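Local coordinates for protein laminin subunit ALPHA-1 (Mus musculus, PDB 2JD4) that forms the C-terminal LG4-5 domain pair of the basement membrane protein laminin-111 and probably helps anchor it at the cell surface, at residues 218-223 with 314-319; 238-243 with 318-323. The protein carries 4 engineered substitutions. All blocks are in the same frame, centred on the assembly; numbering follows the deposited sequence.

Interaction 1: residues 218-223 with 314-319; sequences VRLDLQ and HSTSAD. Engineered in segment 218-223: Gln223 (natural residue Asn). With MG (magnesium ion), chain D.
Arg219 and Ala318 pair through their backbones as a single antiparallel hydrogen-bonded bridge. Arg219 N reaches Ala318 O at 2.9 Å with a bent N-H...O angle of 142°, while the return bond from Ala318 N to Arg219 O, also 2.9 Å, is nearly straight at 173°. In both, the donor stands above the carbonyl plane. The tight side is the one where Val218 and Ala318 are buried: Val218 CB lies 3.5 Å from Ala318 O, and Val218 CG1 meets Ala318 CB at 3.8 Å. Lys292 of strand 286-293 touches both residues, and Lys292 NZ also hydrogen-bonds Arg219 O, Leu220 O and Thr316 O, tying the two loops together. The outer side is exposed and looser. There Leu220 CD1 lies 3.7 Å from Ser317 CB, and Arg219 NE stays 4.7 Å from Asp319 OD1, opposite charges near each other but not in contact. With chi1 at 176°, Ser317 OG swings opposite the backbone N and approaches Asp319 OD1 at 2.7 Å from above the carboxylate plane. Asp319 OD2 binds the magnesium ion at 2.2 Å, and Asp246 is the second protein ligand. Ser317 O also accepts a bond from a magnesium-bound water, so Ser317 serves the metal as a second-shell residue in a loop moored by the bridge.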
ATOM      1  N   VAL A 218      -4.780  -2.779 -22.676  1.00 22.87           N
ATOM      2  CA  VAL A 218      -6.187  -2.982 -22.357  1.00 26.56           C
ATOM      3  C   VAL A 218      -6.814  -4.039 -23.266  1.00 29.63           C
ATOM      4  O   VAL A 218      -7.490  -4.954 -22.796  1.00 26.96           O
ATOM      5  CB  VAL A 218      -6.977  -1.664 -22.480  1.00 25.08           C
ATOM      6  CG1 VAL A 218      -8.444  -1.908 -22.210  1.00 22.56           C
ATOM      7  CG2 VAL A 218      -6.423  -0.637 -21.488  1.00 30.66           C
ATOM      8  N   ARG A 219      -6.588  -3.904 -24.569  1.00 30.85           N
ATOM      9  CA  ARG A 219      -7.120  -4.844 -25.548  1.00 34.84           C
ATOM     10  C   ARG A 219      -8.649  -4.864 -25.560  1.00 35.89           C
ATOM     11  O   ARG A 219      -9.288  -3.821 -25.453  1.00 34.37           O
ATOM     12  CB  ARG A 219      -6.576  -6.253 -25.280  1.00 38.43           C
ATOM     13  CG  ARG A 219      -5.069  -6.293 -25.058  1.00 43.29           C
ATOM     14  CD  ARG A 219      -4.289  -5.890 -26.297  1.00 49.13           C
ATOM     15  NE  ARG A 219      -3.989  -7.029 -27.161  1.00 53.50           N
ATOM     16  CZ  ARG A 219      -3.213  -8.050 -26.809  1.00 57.76           C
ATOM     17  NH1 ARG A 219      -2.653  -8.085 -25.606  1.00 61.11           N
ATOM     18  NH2 ARG A 219      -2.991  -9.040 -27.664  1.00 61.29           N
ATOM     19  N   LEU A 220      -9.235  -6.053 -25.675  1.00 34.54           N
ATOM     20  CA  LEU A 220     -10.691  -6.174 -25.747  1.00 38.01           C
ATOM     21  C   LEU A 220     -11.473  -6.177 -24.437  1.00 38.22           C
ATOM     22  O   LEU A 220     -12.486  -5.489 -24.317  1.00 37.51           O
ATOM     23  CB  LEU A 220     -11.077  -7.427 -26.544  1.00 41.19           C
ATOM     24  CG  LEU A 220     -10.765  -7.462 -28.043  1.00 41.50           C
ATOM     25  CD1 LEU A 220      -9.264  -7.435 -28.272  1.00 44.46           C
ATOM     26  CD2 LEU A 220     -11.368  -8.719 -28.643  1.00 43.34           C
ATOM     27  N   ASP A 221     -11.024  -6.956 -23.460  1.00 39.70           N
ATOM     28  CA  ASP A 221     -11.747  -7.027 -22.198  1.00 43.09           C
ATOM     29  C   ASP A 221     -10.897  -6.677 -20.980  1.00 43.66           C
ATOM     30  O   ASP A 221      -9.739  -7.090 -20.862  1.00 45.48           O
ATOM     31  CB  ASP A 221     -12.360  -8.422 -22.033  1.00 47.97           C
ATOM     32  CG  ASP A 221     -13.322  -8.501 -20.863  1.00 52.93           C
ATOM     33  OD1 ASP A 221     -12.875  -8.337 -19.706  1.00 54.97           O
ATOM     34  OD2 ASP A 221     -14.528  -8.725 -21.102  1.00 55.41           O
ATOM     35  N   LEU A 222     -11.495  -5.907 -20.076  1.00 43.29           N
ATOM     36  CA  LEU A 222     -10.826  -5.475 -18.856  1.00 41.28           C
ATOM     37  C   LEU A 222     -11.853  -4.968 -17.847  1.00 40.40           C
ATOM     38  O   LEU A 222     -12.708  -4.146 -18.177  1.00 37.26           O
ATOM     39  CB  LEU A 222      -9.825  -4.360 -19.165  1.00 42.13           C
ATOM     40  CG  LEU A 222      -9.151  -3.712 -17.953  1.00 41.07           C
ATOM     41  CD1 LEU A 222      -8.255  -4.727 -17.249  1.00 43.65           C
ATOM     42  CD2 LEU A 222      -8.341  -2.513 -18.405  1.00 38.59           C
ATOM     43  N   GLN A 223     -11.766  -5.466 -16.617  1.00 38.95           N
ATOM     44  CA  GLN A 223     -12.685  -5.056 -15.562  1.00 37.58           C
ATOM     45  C   GLN A 223     -11.916  -4.281 -14.496  1.00 34.03           C
ATOM     46  O   GLN A 223     -10.930  -4.776 -13.955  1.00 32.33           O
ATOM     47  CB  GLN A 223     -13.340  -6.283 -14.918  1.00 39.61           C
ATOM     48  CG  GLN A 223     -14.491  -5.942 -13.984  1.00 45.11           C
ATOM     49  CD  GLN A 223     -14.869  -7.094 -13.076  1.00 48.46           C
ATOM     50  OE1 GLN A 223     -15.126  -8.209 -13.537  1.00 51.67           O
ATOM     51  NE2 GLN A 223     -14.912  -6.829 -11.775  1.00 48.43           N
ATOM     52  N   HIS A 314     -16.340   0.313 -35.777  1.00 43.99           N
ATOM     53  CA  HIS A 314     -16.742  -0.652 -34.761  1.00 40.51           C
ATOM     54  C   HIS A 314     -15.564  -1.408 -34.153  1.00 38.94           C
ATOM     55  O   HIS A 314     -15.721  -2.527 -33.671  1.00 37.71           O
ATOM     56  CB  HIS A 314     -17.761  -1.643 -35.339  1.00 39.23           C
ATOM     57  CG  HIS A 314     -17.386  -2.194 -36.679  1.00 41.49           C
ATOM     58  ND1 HIS A 314     -18.206  -3.052 -37.382  1.00 43.90           N
ATOM     59  CD2 HIS A 314     -16.289  -2.007 -37.449  1.00 39.48           C
ATOM     60  CE1 HIS A 314     -17.628  -3.367 -38.527  1.00 45.35           C
ATOM     61  NE2 HIS A 314     -16.464  -2.746 -38.593  1.00 47.16           N
ATOM     62  N   SER A 315     -14.385  -0.790 -34.176  1.00 38.32           N
ATOM     63  CA  SER A 315     -13.192  -1.400 -33.594  1.00 38.45           C
ATOM     64  C   SER A 315     -13.523  -1.739 -32.140  1.00 37.02           C
ATOM     65  O   SER A 315     -14.309  -1.037 -31.505  1.00 31.69           O
ATOM     66  CB  SER A 315     -12.020  -0.418 -33.635  1.00 39.72           C
ATOM     67  OG  SER A 315     -11.830   0.101 -34.939  1.00 42.43           O
ATOM     68  N   THR A 316     -12.924  -2.800 -31.609  1.00 37.44           N
ATOM     69  CA  THR A 316     -13.207  -3.207 -30.235  1.00 38.76           C
ATOM     70  C   THR A 316     -11.994  -3.289 -29.313  1.00 38.38           C
ATOM     71  O   THR A 316     -12.147  -3.430 -28.101  1.00 37.90           O
ATOM     72  CB  THR A 316     -13.916  -4.577 -30.206  1.00 43.07           C
ATOM     73  OG1 THR A 316     -13.124  -5.540 -30.915  1.00 43.45           O
ATOM     74  CG2 THR A 316     -15.290  -4.479 -30.848  1.00 46.58           C
ATOM     75  N   SER A 317     -10.794  -3.204 -29.874  1.00 36.01           N
ATOM     76  CA  SER A 317      -9.589  -3.290 -29.057  1.00 34.63           C
ATOM     77  C   SER A 317      -8.986  -1.935 -28.708  1.00 36.31           C
ATOM     78  O   SER A 317      -8.751  -1.102 -29.583  1.00 32.82           O
ATOM     79  CB  SER A 317      -8.537  -4.146 -29.767  1.00 35.13           C
ATOM     80  OG  SER A 317      -7.318  -4.174 -29.041  1.00 34.36           O
ATOM     81  N   ALA A 318      -8.759  -1.708 -27.417  1.00 36.15           N
ATOM     82  CA  ALA A 318      -8.139  -0.468 -26.962  1.00 33.58           C
ATOM     83  C   ALA A 318      -6.667  -0.828 -26.918  1.00 31.80           C
ATOM     84  O   ALA A 318      -6.164  -1.351 -25.920  1.00 30.43           O
ATOM     85  CB  ALA A 318      -8.638  -0.091 -25.582  1.00 33.73           C
ATOM     86  N   ASP A 319      -5.980  -0.562 -28.017  1.00 27.82           N
ATOM     87  CA  ASP A 319      -4.577  -0.908 -28.118  1.00 27.64           C
ATOM     88  C   ASP A 319      -3.631   0.028 -27.400  1.00 29.34           C
ATOM     89  O   ASP A 319      -2.921   0.815 -28.022  1.00 28.24           O
ATOM     90  CB  ASP A 319      -4.194  -1.046 -29.588  1.00 26.17           C
ATOM     91  CG  ASP A 319      -5.019  -2.105 -30.289  1.00 25.67           C
ATOM     92  OD1 ASP A 319      -4.920  -3.290 -29.898  1.00 31.46           O
ATOM     93  OD2 ASP A 319      -5.780  -1.753 -31.209  1.00 25.96           O
TER
HETATM   94 MG    MG D4062      -6.429   0.146 -32.114  1.00 26.74          MG
HETATM   95  O   HOH W   1      -8.431  -0.691 -32.148  1.00 36.41           O
HETATM   96  O   HOH W   2      -4.513   0.685 -32.262  1.00 22.35           O
HETATM   97  O   HOH W   3      -7.249   2.022 -32.996  1.00 26.81           O

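Interaction 2: residues 238-243 with 318-323; sequences LGISSA and ADTNDP. With MG (magnesium ion), chain D.
This is a side-chain and water-mediated contact at the rim of the second laminin G domain, where strand 235-241 runs out beside the start of strand 322-326. The touching parts run 112° apart, and no direct hydrogen bond joins them. Gly239 still pairs with Tyr325 further along, but at Ile240 and Pro323 the CA atoms are already 6.3 Å apart. A water bridges the two backbones at this point, accepting from Ser241 N and donating to Pro323 O, both at 2.8 Å. On the buried side, Ile240 CG2 packs against Thr320, 3.7 Å from Thr320 OG1, the two side chains crossing at about a right angle. The Thr320 hydroxyl, held between its own backbone N and carbonyl carbon (chi1 70°), hydrogen-bonds Tyr216 O. On the other flank Asp322 extends its carboxylate toward the end of strand 235-241. Ser241 O lies over the face of this carboxylate, 3.0 Å from Asp322 CG and 3.3 Å from Asp322 OD1 and OD2 alike. These oxygens are all acceptors and form no hydrogen bond, so the approach is probably costly in part. Asp322 OD2 accepts Asn321 N at 2.9 Å, met on the anti side and 29° out of the carboxylate plane, within the classic beta bulge that Asn321 and Asp322 form opposite Tyr216. Ser242 OG turns instead to Asp246 O and Lys244 N, linking this strand end to a magnesium ligand. One water and the packing of Ile240 against Thr320 thus join the strands, while the carboxylate is steadied from its own bulge.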
ATOM      1  N   LEU A 238      -8.418   7.335 -12.904  1.00 16.43           N
ATOM      2  CA  LEU A 238      -7.504   6.470 -13.630  1.00 17.64           C
ATOM      3  C   LEU A 238      -7.495   6.709 -15.138  1.00 19.44           C
ATOM      4  O   LEU A 238      -8.517   7.064 -15.731  1.00 20.80           O
ATOM      5  CB  LEU A 238      -7.850   5.005 -13.327  1.00 15.60           C
ATOM      6  CG  LEU A 238      -7.008   3.856 -13.892  1.00 21.71           C
ATOM      7  CD1 LEU A 238      -7.069   2.669 -12.930  1.00 19.14           C
ATOM      8  CD2 LEU A 238      -7.503   3.469 -15.289  1.00 21.97           C
ATOM      9  N   GLY A 239      -6.320   6.521 -15.741  1.00 18.08           N
ATOM     10  CA  GLY A 239      -6.164   6.690 -17.173  1.00 17.71           C
ATOM     11  C   GLY A 239      -5.032   5.853 -17.749  1.00 18.73           C
ATOM     12  O   GLY A 239      -3.950   5.742 -17.160  1.00 15.53           O
ATOM     13  N   ILE A 240      -5.293   5.232 -18.896  1.00 18.22           N
ATOM     14  CA  ILE A 240      -4.290   4.430 -19.598  1.00 20.39           C
ATOM     15  C   ILE A 240      -4.418   4.874 -21.050  1.00 18.59           C
ATOM     16  O   ILE A 240      -5.441   4.616 -21.689  1.00 16.88           O
ATOM     17  CB  ILE A 240      -4.589   2.919 -19.498  1.00 22.85           C
ATOM     18  CG1 ILE A 240      -4.710   2.507 -18.026  1.00 21.22           C
ATOM     19  CG2 ILE A 240      -3.467   2.125 -20.163  1.00 22.48           C
ATOM     20  CD1 ILE A 240      -5.090   1.049 -17.832  1.00 27.15           C
ATOM     21  N   SER A 241      -3.391   5.534 -21.573  1.00 16.77           N
ATOM     22  CA  SER A 241      -3.473   6.049 -22.936  1.00 18.19           C
ATOM     23  C   SER A 241      -2.225   5.914 -23.799  1.00 20.43           C
ATOM     24  O   SER A 241      -1.098   5.997 -23.310  1.00 22.05           O
ATOM     25  CB  SER A 241      -3.871   7.526 -22.880  1.00 16.25           C
ATOM     26  OG  SER A 241      -3.908   8.107 -24.175  1.00 21.10           O
ATOM     27  N   SER A 242      -2.441   5.699 -25.094  1.00 22.27           N
ATOM     28  CA  SER A 242      -1.335   5.613 -26.040  1.00 24.38           C
ATOM     29  C   SER A 242      -1.051   7.071 -26.407  1.00 26.61           C
ATOM     30  O   SER A 242      -1.848   7.954 -26.090  1.00 28.25           O
ATOM     31  CB  SER A 242      -1.755   4.848 -27.294  1.00 26.65           C
ATOM     32  OG  SER A 242      -2.768   5.551 -27.994  1.00 34.79           O
ATOM     33  N   ALA A 243       0.072   7.329 -27.065  1.00 25.98           N
ATOM     34  CA  ALA A 243       0.406   8.691 -27.460  1.00 29.24           C
ATOM     35  C   ALA A 243      -0.415   9.080 -28.693  1.00 30.66           C
ATOM     36  O   ALA A 243      -0.294  10.192 -29.209  1.00 31.48           O
ATOM     37  CB  ALA A 243       1.903   8.800 -27.758  1.00 29.40           C
ATOM     38  N   ALA A 318      -8.759  -1.708 -27.417  1.00 36.15           N
ATOM     39  CA  ALA A 318      -8.139  -0.468 -26.962  1.00 33.58           C
ATOM     40  C   ALA A 318      -6.667  -0.828 -26.918  1.00 31.80           C
ATOM     41  O   ALA A 318      -6.164  -1.351 -25.920  1.00 30.43           O
ATOM     42  CB  ALA A 318      -8.638  -0.091 -25.582  1.00 33.73           C
ATOM     43  N   ASP A 319      -5.980  -0.562 -28.017  1.00 27.82           N
ATOM     44  CA  ASP A 319      -4.577  -0.908 -28.118  1.00 27.64           C
ATOM     45  C   ASP A 319      -3.631   0.028 -27.400  1.00 29.34           C
ATOM     46  O   ASP A 319      -2.921   0.815 -28.022  1.00 28.24           O
ATOM     47  CB  ASP A 319      -4.194  -1.046 -29.588  1.00 26.17           C
ATOM     48  CG  ASP A 319      -5.019  -2.105 -30.289  1.00 25.67           C
ATOM     49  OD1 ASP A 319      -4.920  -3.290 -29.898  1.00 31.46           O
ATOM     50  OD2 ASP A 319      -5.780  -1.753 -31.209  1.00 25.96           O
ATOM     51  N   THR A 320      -3.639  -0.066 -26.075  1.00 30.34           N
ATOM     52  CA  THR A 320      -2.756   0.738 -25.250  1.00 31.28           C
ATOM     53  C   THR A 320      -1.538  -0.131 -24.991  1.00 32.87           C
ATOM     54  O   THR A 320      -1.571  -1.345 -25.193  1.00 32.05           O
ATOM     55  CB  THR A 320      -3.396   1.086 -23.888  1.00 31.05           C
ATOM     56  OG1 THR A 320      -3.491  -0.099 -23.084  1.00 28.67           O
ATOM     57  CG2 THR A 320      -4.786   1.670 -24.085  1.00 31.54           C
ATOM     58  N   ASN A 321      -0.462   0.500 -24.548  1.00 33.09           N
ATOM     59  CA  ASN A 321       0.776  -0.195 -24.230  1.00 31.69           C
ATOM     60  C   ASN A 321       1.517   0.866 -23.449  1.00 30.89           C
ATOM     61  O   ASN A 321       2.657   1.215 -23.762  1.00 29.01           O
ATOM     62  CB  ASN A 321       1.541  -0.550 -25.510  1.00 34.19           C
ATOM     63  CG  ASN A 321       2.544  -1.668 -25.295  1.00 38.41           C
ATOM     64  OD1 ASN A 321       3.251  -2.072 -26.219  1.00 40.56           O
ATOM     65  ND2 ASN A 321       2.607  -2.180 -24.069  1.00 34.09           N
ATOM     66  N   ASP A 322       0.843   1.374 -22.419  1.00 27.01           N
ATOM     67  CA  ASP A 322       1.385   2.451 -21.610  1.00 25.75           C
ATOM     68  C   ASP A 322       1.121   2.301 -20.114  1.00 24.06           C
ATOM     69  O   ASP A 322       0.375   1.421 -19.688  1.00 22.95           O
ATOM     70  CB  ASP A 322       0.799   3.763 -22.123  1.00 27.20           C
ATOM     71  CG  ASP A 322       1.030   3.951 -23.617  1.00 27.91           C
ATOM     72  OD1 ASP A 322       1.888   4.771 -23.989  1.00 26.12           O
ATOM     73  OD2 ASP A 322       0.362   3.266 -24.415  1.00 25.00           O
ATOM     74  N   PRO A 323       1.754   3.157 -19.295  1.00 23.28           N
ATOM     75  CA  PRO A 323       1.569   3.095 -17.842  1.00 24.26           C
ATOM     76  C   PRO A 323       0.155   3.441 -17.396  1.00 21.47           C
ATOM     77  O   PRO A 323      -0.621   4.047 -18.137  1.00 20.40           O
ATOM     78  CB  PRO A 323       2.598   4.105 -17.317  1.00 24.81           C
ATOM     79  CG  PRO A 323       3.664   4.083 -18.374  1.00 23.64           C
ATOM     80  CD  PRO A 323       2.851   4.077 -19.642  1.00 21.51           C
TER
HETATM   81 MG    MG D4062      -6.429   0.146 -32.114  1.00 26.74          MG
HETATM   82  O   HOH W   4      -1.190   6.117 -19.892  1.00 16.62           O
HETATM   83  O   HOH W   2      -4.513   0.685 -32.262  1.00 22.35           O
HETATM   84  O   HOH W   3      -7.249   2.022 -32.996  1.00 26.81           O
HETATM   85  O   HOH W   1      -8.431  -0.691 -32.148  1.00 36.41           O

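In the fold
Interactions 1 and 2 lie with centres 11 Å apart in the second laminin G domain. Segments 218-223 and 238-243 come first, the one leading into strand 222-230 and the other ending strand 235-241; these two strands are consecutive. Both segments then meet one continuous run, 314-323, which enters strand 322-326. The two contacts share Ala318 and Asp319, and a probable hydrogen bond of 3.0 Å from Val218 N to Thr320 OG1 joins them directly; Val218 CG2 and Ile240 CD1 add packing at 4.2 Å. The magnesium-bearing loop is therefore held at successive points along the rim of the beta-sandwich, consistent with a fixed metal site.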